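Local coordinates for cellulose binding protein (Clavibacter michiganensis, PDB 4JJO) that binds cellulose and probably loosens plant cell walls, as the expansin part of a larger protein that probably also cleaves beta-1,4-glucans, at residues 5-10 with 93-98; 75-80 with 97-102; 179-184 with 194-199; 109-114 with 127-132. All blocks are in the same frame, centred on the assembly; numbering follows the deposited sequence.

Contact 1. Residues 5-10 with 93-98; sequences GRATHY and GIIPIS
Gly5, Ala7, Ile95 and Ile97 show how two strands can seam a curled sheet. Gly5 and Ile97 form an antiparallel hydrogen-bonded pair, with Gly5 N reaching Ile97 O at 3.0 Å and Ile97 N returning to Gly5 O. Ala7 and Ile95 form the next such pair, again with two bonds: Ala7 N lies 2.9 Å from Ile95 O, and Ile95 N returns to Ala7 O. Between them Arg6 faces Pro96 as a non-hydrogen-bonded pair, and a CA-H...O contact brings Arg6 CA to 3.2 Å from Ile95 O. Water takes over where the strands part: it accepts from His9 N, donates to Gly93 O, and lies over one face of the imidazole, near its rim.

Apolar contacts gather on the face of the sheet that carries Ala7, Ile95 and Ile97. The Ala7 methyl packs against Ile97 CG2 (3.9 Å) and Ile95 CG1, while Ile97 CD1 bends back over the Arg6 carbonyl. Ile94 has CG1 anti to its backbone N (chi1 -176°), and the extended chain brings its CD1 to 3.6 Å from Arg6 CD.

The N-to-C directions of the strands stand 124° apart, well short of antiparallel, where the first and last strands of the double-psi beta-barrel sheet pair. Strand 76-80 flanks 5-10 on its other side, where Thr8 OG1 bonds Asp78 and His76. Ile95 packs against helix 81-87, and Ile97 reaches Val54 of strand 51-56.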
loop_
_atom_site.group_PDB
_atom_site.type_symbol
_atom_site.label_atom_id
_atom_site.label_comp_id
_atom_site.label_asym_id
_atom_site.label_seq_id
_atom_site.Cartn_x
_atom_site.Cartn_y
_atom_site.Cartn_z
ATOM N N GLY A 5 11.085 15.098 11.718
ATOM C CA GLY A 5 10.722 14.351 12.903
ATOM C C GLY A 5 11.789 13.359 13.305
ATOM O O GLY A 5 12.980 13.667 13.289
ATOM N N ARG A 6 11.357 12.151 13.650
ATOM C CA ARG A 6 12.250 11.156 14.227
ATOM C C ARG A 6 11.837 9.752 13.821
ATOM O O ARG A 6 10.712 9.530 13.378
ATOM C CB ARG A 6 12.220 11.277 15.749
ATOM C CG ARG A 6 10.822 11.137 16.340
ATOM C CD ARG A 6 10.750 11.669 17.763
ATOM N NE ARG A 6 9.467 11.371 18.391
ATOM C CZ ARG A 6 8.456 12.229 18.498
ATOM N NH1 ARG A 6 8.555 13.466 18.026
ATOM N NH2 ARG A 6 7.333 11.847 19.090
ATOM N N ALA A 7 12.756 8.805 13.971
ATOM C CA ALA A 7 12.444 7.406 13.707
ATOM C C ALA A 7 12.936 6.504 14.826
ATOM O O ALA A 7 14.024 6.700 15.366
ATOM C CB ALA A 7 13.047 6.967 12.384
ATOM N N THR A 8 12.103 5.531 15.177
ATOM C CA THR A 8 12.516 4.398 15.992
ATOM C C THR A 8 12.436 3.187 15.073
ATOM O O THR A 8 12.187 3.340 13.877
ATOM C CB THR A 8 11.604 4.210 17.220
ATOM O OG1 THR A 8 10.231 4.259 16.812
ATOM C CG2 THR A 8 11.861 5.304 18.255
ATOM N N HIS A 9 12.649 1.987 15.601
ATOM C CA HIS A 9 12.576 0.800 14.753
ATOM C C HIS A 9 11.748 -0.329 15.350
ATOM O O HIS A 9 11.600 -0.432 16.567
ATOM C CB HIS A 9 13.978 0.293 14.410
ATOM C CG HIS A 9 14.828 -0.001 15.605
ATOM N ND1 HIS A 9 14.729 -1.176 16.321
ATOM C CD2 HIS A 9 15.805 0.720 16.202
ATOM C CE1 HIS A 9 15.604 -1.162 17.308
ATOM N NE2 HIS A 9 16.272 -0.023 17.260
ATOM N N TYR A 10 11.212 -1.167 14.467
ATOM C CA TYR A 10 10.468 -2.354 14.861
ATOM C C TYR A 10 10.621 -3.400 13.764
ATOM O O TYR A 10 11.307 -3.165 12.766
ATOM C CB TYR A 10 8.991 -2.021 15.081
ATOM C CG TYR A 10 8.145 -2.082 13.830
ATOM C CD1 TYR A 10 7.101 -2.990 13.722
ATOM C CD2 TYR A 10 8.389 -1.234 12.760
ATOM C CE1 TYR A 10 6.322 -3.049 12.586
ATOM C CE2 TYR A 10 7.618 -1.288 11.620
ATOM C CZ TYR A 10 6.585 -2.197 11.539
ATOM O OH TYR A 10 5.807 -2.256 10.407
ATOM N N GLY A 93 18.750 3.813 19.061
ATOM C CA GLY A 93 17.417 3.837 19.635
ATOM C C GLY A 93 16.489 4.737 18.843
ATOM O O GLY A 93 15.459 4.298 18.329
ATOM N N ILE A 94 16.864 6.005 18.739
ATOM C CA ILE A 94 16.064 6.980 18.019
ATOM C C ILE A 94 16.977 7.927 17.253
ATOM O O ILE A 94 18.042 8.302 17.742
ATOM C CB ILE A 94 15.179 7.782 18.987
ATOM C CG1 ILE A 94 14.280 8.743 18.216
ATOM C CG2 ILE A 94 16.033 8.550 19.969
ATOM C CD1 ILE A 94 13.214 9.369 19.060
ATOM N N ILE A 95 16.560 8.299 16.046
ATOM C CA ILE A 95 17.345 9.197 15.206
ATOM C C ILE A 95 16.471 10.289 14.617
ATOM O O ILE A 95 15.294 10.067 14.343
ATOM C CB ILE A 95 18.018 8.444 14.043
ATOM C CG1 ILE A 95 16.983 7.611 13.284
ATOM C CG2 ILE A 95 19.138 7.569 14.567
ATOM C CD1 ILE A 95 17.498 7.009 11.996
ATOM N N PRO A 96 17.049 11.481 14.417
ATOM C CA PRO A 96 16.311 12.542 13.731
ATOM C C PRO A 96 16.275 12.275 12.235
ATOM O O PRO A 96 17.264 11.800 11.669
ATOM C CB PRO A 96 17.129 13.796 14.043
ATOM C CG PRO A 96 18.504 13.309 14.263
ATOM C CD PRO A 96 18.414 11.897 14.780
ATOM N N ILE A 97 15.146 12.571 11.606
ATOM C CA ILE A 97 14.974 12.317 10.185
ATOM C C ILE A 97 14.175 13.436 9.536
ATOM O O ILE A 97 13.542 14.246 10.218
ATOM C CB ILE A 97 14.212 10.998 9.933
ATOM C CG1 ILE A 97 12.825 11.062 10.571
ATOM C CG2 ILE A 97 14.984 9.810 10.485
ATOM C CD1 ILE A 97 11.866 10.018 10.060
ATOM N N SER A 98 14.230 13.485 8.211
ATOM C CA SER A 98 13.282 14.257 7.426
ATOM C C SER A 98 12.772 13.330 6.330
ATOM O O SER A 98 13.494 12.433 5.893
ATOM C CB SER A 98 13.946 15.492 6.821
ATOM O OG SER A 98 14.804 15.130 5.754
HETATM O O HOH W 1 13.912 1.910 18.477
#

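Contact 2. Residues 75-80 with 97-102; sequences GHLDLS and ISYVTV
Leu77 and Tyr99 meet in the interior of the double-psi beta barrel, where strands 76-80 and 97-101 pass at a right angle with their axes 8.9 Å apart. That separation leaves no backbone pairing, and side chains carry most of the contact, with the Gly75 backbone at the phenol end. The forked end of Leu77 lies over one face of the phenol ring: CD1 makes a CH-pi contact 4.0 Å from the ring centroid of Tyr99, 17° off the normal, while CD2 spreads toward CZ. The same CD1 touches Ile97 CD1 at 3.6 Å, so this methyl meets the aromatic face and the isoleucine tip on adjacent sides.

Strands of a barrel that are not neighbours in the sheet still share its core, and this crossing is an example: strand 76-80 runs between 3-10 and 34-38, yet Leu77 spans to 97-101 and also packs on Val35, Val37 and Val54.

At the far end of the phenol the neighbour is backbone: Tyr99 OH comes within 3.1 Å of Gly75 CA, and Gly75 O lies in the ring plane at its edge, 3.7 Å from Tyr99 CE2. The positive phi of Gly75 (98°) suits glycine at this turn into the strand. Glu41 ties the two residues together, bonding Tyr99 OH through OE1 and Gly75 N through OE2.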
loop_
_atom_site.group_PDB
_atom_site.type_symbol
_atom_site.label_atom_id
_atom_site.label_comp_id
_atom_site.label_asym_id
_atom_site.label_seq_id
_atom_site.Cartn_x
_atom_site.Cartn_y
_atom_site.Cartn_z
ATOM N N GLY A 75 5.178 12.800 12.110
ATOM C CA GLY A 75 6.603 13.064 12.005
ATOM C C GLY A 75 7.454 11.952 12.595
ATOM O O GLY A 75 8.664 11.908 12.384
ATOM N N HIS A 76 6.818 11.050 13.333
ATOM C CA HIS A 76 7.527 9.947 13.975
ATOM C C HIS A 76 7.281 8.642 13.226
ATOM O O HIS A 76 6.191 8.075 13.290
ATOM C CB HIS A 76 7.087 9.816 15.435
ATOM C CG HIS A 76 7.669 8.632 16.143
ATOM N ND1 HIS A 76 7.380 8.339 17.462
ATOM C CD2 HIS A 76 8.518 7.665 15.725
ATOM C CE1 HIS A 76 8.028 7.249 17.820
ATOM N NE2 HIS A 76 8.726 6.816 16.787
ATOM N N LEU A 77 8.303 8.174 12.517
ATOM C CA LEU A 77 8.214 6.926 11.773
ATOM C C LEU A 77 8.717 5.755 12.600
ATOM O O LEU A 77 9.665 5.884 13.373
ATOM C CB LEU A 77 9.042 7.000 10.489
ATOM C CG LEU A 77 8.691 8.035 9.420
ATOM C CD1 LEU A 77 9.644 7.875 8.247
ATOM C CD2 LEU A 77 7.252 7.892 8.961
ATOM N N ASP A 78 8.077 4.605 12.430
ATOM C CA ASP A 78 8.572 3.361 12.998
ATOM C C ASP A 78 9.157 2.547 11.851
ATOM O O ASP A 78 8.437 1.863 11.127
ATOM C CB ASP A 78 7.442 2.599 13.696
ATOM C CG ASP A 78 7.911 1.853 14.932
ATOM O OD1 ASP A 78 9.080 2.030 15.332
ATOM O OD2 ASP A 78 7.101 1.098 15.512
ATOM N N LEU A 79 10.472 2.639 11.683
ATOM C CA LEU A 79 11.146 2.027 10.546
ATOM C C LEU A 79 11.431 0.558 10.789
ATOM O O LEU A 79 11.571 0.125 11.929
ATOM C CB LEU A 79 12.473 2.738 10.273
ATOM C CG LEU A 79 12.412 4.178 9.768
ATOM C CD1 LEU A 79 13.808 4.772 9.754
ATOM C CD2 LEU A 79 11.793 4.234 8.383
ATOM N N SER A 80 11.513 -0.208 9.706
ATOM C CA SER A 80 12.029 -1.563 9.787
ATOM C C SER A 80 13.439 -1.474 10.347
ATOM O O SER A 80 14.134 -0.477 10.137
ATOM C CB SER A 80 12.066 -2.211 8.403
ATOM O OG SER A 80 12.899 -1.477 7.524
ATOM N N ILE A 97 15.146 12.571 11.606
ATOM C CA ILE A 97 14.974 12.317 10.185
ATOM C C ILE A 97 14.175 13.436 9.536
ATOM O O ILE A 97 13.542 14.246 10.218
ATOM C CB ILE A 97 14.212 10.998 9.933
ATOM C CG1 ILE A 97 12.825 11.062 10.571
ATOM C CG2 ILE A 97 14.984 9.810 10.485
ATOM C CD1 ILE A 97 11.866 10.018 10.060
ATOM N N SER A 98 14.230 13.485 8.211
ATOM C CA SER A 98 13.282 14.257 7.426
ATOM C C SER A 98 12.772 13.330 6.330
ATOM O O SER A 98 13.494 12.433 5.893
ATOM C CB SER A 98 13.946 15.492 6.821
ATOM O OG SER A 98 14.804 15.130 5.754
ATOM N N TYR A 99 11.534 13.515 5.891
ATOM C CA TYR A 99 11.015 12.649 4.838
ATOM C C TYR A 99 9.958 13.283 3.948
ATOM O O TYR A 99 9.297 14.254 4.314
ATOM C CB TYR A 99 10.485 11.327 5.413
ATOM C CG TYR A 99 9.359 11.454 6.417
ATOM C CD1 TYR A 99 8.037 11.327 6.021
ATOM C CD2 TYR A 99 9.621 11.671 7.765
ATOM C CE1 TYR A 99 7.004 11.423 6.933
ATOM C CE2 TYR A 99 8.593 11.769 8.687
ATOM C CZ TYR A 99 7.286 11.643 8.264
ATOM O OH TYR A 99 6.258 11.741 9.175
ATOM N N VAL A 100 9.833 12.708 2.760
ATOM C CA VAL A 100 8.825 13.104 1.790
ATOM C C VAL A 100 8.149 11.857 1.255
ATOM O O VAL A 100 8.739 10.776 1.248
ATOM C CB VAL A 100 9.447 13.849 0.592
ATOM C CG1 VAL A 100 9.971 15.208 1.014
ATOM C CG2 VAL A 100 10.549 13.009 -0.041
ATOM N N THR A 101 6.907 12.007 0.813
ATOM C CA THR A 101 6.242 10.954 0.065
ATOM C C THR A 101 6.704 11.023 -1.383
ATOM O O THR A 101 6.725 12.095 -1.989
ATOM C CB THR A 101 4.715 11.093 0.124
ATOM O OG1 THR A 101 4.261 10.843 1.460
ATOM C CG2 THR A 101 4.050 10.103 -0.819
ATOM N N VAL A 102 7.081 9.874 -1.931
ATOM C CA VAL A 102 7.578 9.803 -3.294
ATOM C C VAL A 102 6.431 9.870 -4.288
ATOM O O VAL A 102 5.444 9.144 -4.161
ATOM C CB VAL A 102 8.351 8.492 -3.537
ATOM C CG1 VAL A 102 8.823 8.414 -4.980
ATOM C CG2 VAL A 102 9.525 8.374 -2.576
#

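Contact 3. Residues 179-184 with 194-199; sequences VVLPGL and TASRFY
Val180 and Ser196 approach each other across a water molecule, and no direct hydrogen bond joins residues 179-184 to 194-199. The water donates to Val180 O at 3.0 Å and lies 2.6 Å from Ser196 OG, bridging the two segments, which run nearly antiparallel.

Apolar contacts do the rest. Val179 sets its CG1 methyl over the centre of the Phe198 ring, 4.0 Å from the centroid and 12° off the normal, a clear CH-pi contact. Its other methyl, CG2, touches Phe198 CZ at 3.6 Å, and the two side chains cross at about a right angle. Further along, the single methyl Leu181 CD2 meets both hydroxyl-bearing residues, lying 3.4 Å from Ser196 OG and 3.7 Å from Thr194 OG1.

Thr194 shapes the loop that receives this methyl. With OG1 between the backbone N and the carbonyl carbon (chi1 81°), it accepts from Ser196 N at 3.1 Å, forming an ST turn, and the hydroxyl also bonds Val110 O.

Within the sheet, strand 178-184 pairs with 167-173, where Gly183 and Leu184 facing Leu167 make a G1 beta bulge. Phe198 rests on Val171 and Asp173 of strand 167-173, while backbone bonds of Thr194 and Ser196 to Val110 carry the loop along the segment leading into strand 111-114.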
loop_
_atom_site.group_PDB
_atom_site.type_symbol
_atom_site.label_atom_id
_atom_site.label_comp_id
_atom_site.label_asym_id
_atom_site.label_seq_id
_atom_site.Cartn_x
_atom_site.Cartn_y
_atom_site.Cartn_z
ATOM N N VAL A 179 -6.823 3.400 -14.500
ATOM C CA VAL A 179 -6.538 2.188 -15.251
ATOM C C VAL A 179 -7.760 1.283 -15.213
ATOM O O VAL A 179 -8.413 1.148 -14.177
ATOM C CB VAL A 179 -5.326 1.410 -14.697
ATOM C CG1 VAL A 179 -4.046 2.210 -14.883
ATOM C CG2 VAL A 179 -5.532 1.042 -13.235
ATOM N N VAL A 180 -8.070 0.675 -16.351
ATOM C CA VAL A 180 -9.167 -0.280 -16.432
ATOM C C VAL A 180 -8.585 -1.667 -16.644
ATOM O O VAL A 180 -7.818 -1.893 -17.582
ATOM C CB VAL A 180 -10.136 0.067 -17.572
ATOM C CG1 VAL A 180 -11.178 -1.028 -17.741
ATOM C CG2 VAL A 180 -10.803 1.409 -17.300
ATOM N N LEU A 181 -8.959 -2.590 -15.765
ATOM C CA LEU A 181 -8.346 -3.909 -15.716
ATOM C C LEU A 181 -9.365 -5.001 -16.017
ATOM O O LEU A 181 -10.072 -5.458 -15.120
ATOM C CB LEU A 181 -7.742 -4.139 -14.330
ATOM C CG LEU A 181 -6.910 -2.974 -13.784
ATOM C CD1 LEU A 181 -6.604 -3.180 -12.311
ATOM C CD2 LEU A 181 -5.631 -2.800 -14.583
ATOM N N PRO A 182 -9.441 -5.427 -17.286
ATOM C CA PRO A 182 -10.398 -6.455 -17.706
ATOM C C PRO A 182 -9.920 -7.882 -17.454
ATOM O O PRO A 182 -8.730 -8.130 -17.263
ATOM C CB PRO A 182 -10.501 -6.221 -19.213
ATOM C CG PRO A 182 -9.166 -5.717 -19.588
ATOM C CD PRO A 182 -8.706 -4.867 -18.434
ATOM N N GLY A 183 -10.865 -8.813 -17.457
ATOM C CA GLY A 183 -10.545 -10.228 -17.478
ATOM C C GLY A 183 -10.083 -10.798 -16.154
ATOM O O GLY A 183 -9.584 -11.921 -16.100
ATOM N N LEU A 184 -10.251 -10.034 -15.081
ATOM C CA LEU A 184 -9.862 -10.501 -13.760
ATOM C C LEU A 184 -10.781 -11.626 -13.311
ATOM O O LEU A 184 -11.973 -11.630 -13.617
ATOM C CB LEU A 184 -9.901 -9.354 -12.754
ATOM C CG LEU A 184 -8.886 -8.236 -12.994
ATOM C CD1 LEU A 184 -9.095 -7.119 -11.992
ATOM C CD2 LEU A 184 -7.465 -8.772 -12.920
ATOM N N THR A 194 -1.217 -7.451 -13.847
ATOM C CA THR A 194 -1.709 -6.913 -15.109
ATOM C C THR A 194 -0.594 -6.196 -15.860
ATOM O O THR A 194 0.528 -6.076 -15.371
ATOM C CB THR A 194 -2.873 -5.918 -14.906
ATOM O OG1 THR A 194 -2.360 -4.628 -14.542
ATOM C CG2 THR A 194 -3.833 -6.415 -13.837
ATOM N N ALA A 195 -0.921 -5.717 -17.054
ATOM C CA ALA A 195 0.033 -4.995 -17.880
ATOM C C ALA A 195 -0.044 -3.493 -17.622
ATOM O O ALA A 195 0.752 -2.724 -18.156
ATOM C CB ALA A 195 -0.238 -5.281 -19.341
ATOM N N SER A 196 -1.000 -3.084 -16.795
ATOM C CA SER A 196 -1.315 -1.668 -16.634
ATOM C C SER A 196 -0.391 -0.930 -15.670
ATOM O O SER A 196 0.088 -1.488 -14.682
ATOM C CB SER A 196 -2.769 -1.501 -16.186
ATOM O OG SER A 196 -3.652 -1.889 -17.222
ATOM N N ARG A 197 -0.156 0.338 -15.988
ATOM C CA ARG A 197 0.639 1.240 -15.163
ATOM C C ARG A 197 -0.034 2.605 -15.142
ATOM O O ARG A 197 -0.674 2.997 -16.114
ATOM C CB ARG A 197 2.046 1.397 -15.741
ATOM C CG ARG A 197 2.967 0.210 -15.525
ATOM C CD ARG A 197 4.329 0.469 -16.151
ATOM N NE ARG A 197 5.201 -0.699 -16.080
ATOM C CZ ARG A 197 5.951 -1.018 -15.030
ATOM N NH1 ARG A 197 5.943 -0.260 -13.943
ATOM N NH2 ARG A 197 6.713 -2.104 -15.066
ATOM N N PHE A 198 0.114 3.326 -14.036
ATOM C CA PHE A 198 -0.389 4.691 -13.942
ATOM C C PHE A 198 0.598 5.668 -14.564
ATOM O O PHE A 198 0.230 6.784 -14.925
ATOM C CB PHE A 198 -0.646 5.070 -12.482
ATOM C CG PHE A 198 -1.876 4.440 -11.903
ATOM C CD1 PHE A 198 -3.121 5.010 -12.109
ATOM C CD2 PHE A 198 -1.791 3.281 -11.155
ATOM C CE1 PHE A 198 -4.258 4.435 -11.580
ATOM C CE2 PHE A 198 -2.928 2.701 -10.623
ATOM C CZ PHE A 198 -4.160 3.280 -10.836
ATOM N N TYR A 199 1.853 5.241 -14.687
ATOM C CA TYR A 199 2.913 6.073 -15.247
ATOM C C TYR A 199 4.032 5.177 -15.779
ATOM O O TYR A 199 4.178 4.039 -15.339
ATOM C CB TYR A 199 3.449 7.033 -14.183
ATOM C CG TYR A 199 3.726 6.368 -12.857
ATOM C CD1 TYR A 199 4.980 5.849 -12.569
ATOM C CD2 TYR A 199 2.734 6.259 -11.895
ATOM C CE1 TYR A 199 5.238 5.240 -11.362
ATOM C CE2 TYR A 199 2.980 5.648 -10.681
ATOM C CZ TYR A 199 4.234 5.142 -10.420
ATOM O OH TYR A 199 4.486 4.535 -9.214
HETATM O O HOH W 2 -5.449 -0.131 -17.908
#

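Contact 4. Residues 109-114 with 127-132; sequences TVAIRV and VLNAGN
The carboxamide of Asn129 is the flat group that reaches across the contact. It offers ND2 to Thr109 O at 3.1 Å, and the bond is bent: the angle at the hydrogen is 144°, and the carbonyl oxygen lies 21° out of the amide plane. The amide nitrogen also passes by the Ala111 methyl, and Asn129 CB rests 3.4 Å from Thr109 O, so the carbonyl is met by both ends of the short side chain. A positive phi at Asn129 turns the chain here, just where regular pairing stops.

Before that turn, Ala111 and Leu128 form an antiparallel hydrogen-bonded pair, Leu128 N reaching Ala111 O at 2.9 Å and Ala111 N reaching Leu128 O at 3.1 Å. Val110 CA adds a CA-H...O contact, giving Leu128 O a second partner 3.4 Å away.

Ile112 and Val127 lie side by side, pointing the same way. The isoleucine chain folds back at its second torsion (chi2 -58°), which carries its CD1 to 3.7 Å from Val127 CG2. On the other face the Ala111 and Leu128 CB atoms meet at 4.1 Å, with Ile191 of the adjoining strand beside both.

Strands 111-114 and 124-128 thus make a beta hairpin in the expansin C-terminal domain. Here Ile112 packs onward against Leu181 and Leu184, and Val127 against Ile134 and Val137, in a domain of the immunoglobulin-like beta-sandwich type.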
loop_
_atom_site.group_PDB
_atom_site.type_symbol
_atom_site.label_atom_id
_atom_site.label_comp_id
_atom_site.label_asym_id
_atom_site.label_seq_id
_atom_site.Cartn_x
_atom_site.Cartn_y
_atom_site.Cartn_z
ATOM N N THR A 109 4.162 -3.446 -12.400
ATOM C CA THR A 109 2.847 -3.120 -12.932
ATOM C C THR A 109 1.789 -3.335 -11.860
ATOM O O THR A 109 2.039 -3.986 -10.845
ATOM C CB THR A 109 2.503 -3.993 -14.145
ATOM O OG1 THR A 109 2.475 -5.372 -13.751
ATOM C CG2 THR A 109 3.531 -3.796 -15.255
ATOM N N VAL A 110 0.607 -2.782 -12.096
ATOM C CA VAL A 110 -0.505 -2.919 -11.171
ATOM C C VAL A 110 -0.928 -4.379 -11.057
ATOM O O VAL A 110 -0.934 -5.114 -12.042
ATOM C CB VAL A 110 -1.707 -2.076 -11.638
ATOM C CG1 VAL A 110 -2.936 -2.361 -10.785
ATOM C CG2 VAL A 110 -1.358 -0.596 -11.603
ATOM N N ALA A 111 -1.259 -4.796 -9.840
ATOM C CA ALA A 111 -1.807 -6.126 -9.612
ATOM C C ALA A 111 -3.020 -6.030 -8.703
ATOM O O ALA A 111 -3.184 -5.057 -7.969
ATOM C CB ALA A 111 -0.759 -7.046 -9.007
ATOM N N ILE A 112 -3.869 -7.047 -8.766
ATOM C CA ILE A 112 -5.058 -7.114 -7.931
ATOM C C ILE A 112 -5.074 -8.442 -7.198
ATOM O O ILE A 112 -4.888 -9.493 -7.815
ATOM C CB ILE A 112 -6.342 -7.020 -8.776
ATOM C CG1 ILE A 112 -6.410 -5.686 -9.522
ATOM C CG2 ILE A 112 -7.578 -7.213 -7.905
ATOM C CD1 ILE A 112 -6.350 -4.474 -8.636
ATOM N N ARG A 113 -5.282 -8.399 -5.886
ATOM C CA ARG A 113 -5.504 -9.618 -5.123
ATOM C C ARG A 113 -6.907 -9.615 -4.543
ATOM O O ARG A 113 -7.266 -8.737 -3.755
ATOM C CB ARG A 113 -4.477 -9.783 -3.999
ATOM C CG ARG A 113 -4.742 -11.017 -3.144
ATOM C CD ARG A 113 -3.595 -11.363 -2.209
ATOM N NE ARG A 113 -3.341 -10.318 -1.221
ATOM C CZ ARG A 113 -2.798 -10.527 -0.026
ATOM N NH1 ARG A 113 -2.448 -11.749 0.353
ATOM N NH2 ARG A 113 -2.606 -9.508 0.800
ATOM N N VAL A 114 -7.702 -10.595 -4.948
ATOM C CA VAL A 114 -9.016 -10.784 -4.363
ATOM C C VAL A 114 -8.824 -11.368 -2.971
ATOM O O VAL A 114 -8.036 -12.295 -2.787
ATOM C CB VAL A 114 -9.882 -11.736 -5.204
ATOM C CG1 VAL A 114 -11.227 -11.947 -4.540
ATOM C CG2 VAL A 114 -10.061 -11.186 -6.610
ATOM N N VAL A 127 -5.320 -3.439 -4.219
ATOM C CA VAL A 127 -4.588 -2.937 -5.370
ATOM C C VAL A 127 -3.120 -2.777 -5.014
ATOM O O VAL A 127 -2.768 -2.061 -4.075
ATOM C CB VAL A 127 -5.141 -1.590 -5.851
ATOM C CG1 VAL A 127 -4.391 -1.130 -7.090
ATOM C CG2 VAL A 127 -6.629 -1.702 -6.138
ATOM N N LEU A 128 -2.269 -3.449 -5.777
ATOM C CA LEU A 128 -0.841 -3.445 -5.521
ATOM C C LEU A 128 -0.108 -2.636 -6.582
ATOM O O LEU A 128 -0.441 -2.700 -7.765
ATOM C CB LEU A 128 -0.322 -4.883 -5.504
ATOM C CG LEU A 128 -1.024 -5.783 -4.482
ATOM C CD1 LEU A 128 -0.865 -7.251 -4.840
ATOM C CD2 LEU A 128 -0.489 -5.507 -3.089
ATOM N N ASN A 129 0.877 -1.860 -6.143
ATOM C CA ASN A 129 1.794 -1.178 -7.051
ATOM C C ASN A 129 1.191 0.004 -7.814
ATOM O O ASN A 129 1.661 0.356 -8.898
ATOM C CB ASN A 129 2.382 -2.191 -8.032
ATOM C CG ASN A 129 2.953 -3.407 -7.332
ATOM O OD1 ASN A 129 3.613 -3.292 -6.299
ATOM N ND2 ASN A 129 2.689 -4.584 -7.881
ATOM N N ALA A 130 0.159 0.619 -7.251
ATOM C CA ALA A 130 -0.358 1.866 -7.803
ATOM C C ALA A 130 0.694 2.967 -7.667
ATOM O O ALA A 130 0.741 3.896 -8.473
ATOM C CB ALA A 130 -1.643 2.269 -7.104
ATOM N N GLY A 131 1.529 2.859 -6.638
ATOM C CA GLY A 131 2.627 3.788 -6.428
ATOM C C GLY A 131 2.237 4.994 -5.590
ATOM O O GLY A 131 2.979 5.408 -4.698
ATOM N N ASN A 132 1.071 5.562 -5.880
ATOM C CA ASN A 132 0.560 6.700 -5.130
ATOM C C ASN A 132 -0.726 6.308 -4.407
ATOM O O ASN A 132 -1.117 5.138 -4.421
ATOM C CB ASN A 132 0.300 7.882 -6.068
ATOM C CG ASN A 132 1.501 8.216 -6.934
ATOM O OD1 ASN A 132 2.464 8.828 -6.476
ATOM N ND2 ASN A 132 1.441 7.818 -8.200
#

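In the fold
The four contacts fall into two pairs, one in each domain. Contacts 1 and 2, with centres 8 Å apart, share Ile97 and Ser98 in the barrel; the bond between Thr8 O and Leu79 N, 2.9 Å long, ties their other strands together. Contacts 3 and 4, centres 9 Å apart, adjoin in the C-terminal domain, where Thr194 O lies 2.6 Å from Thr109 OG1. Centres of contacts 1 and 3 are about 37 Å apart, on opposite sides of the chain's centre. Contacts 2 and 4 come near each other where the domains adjoin: their centres are about 22 Å apart, with Val102 O 3.8 Å from Asn132 OD1.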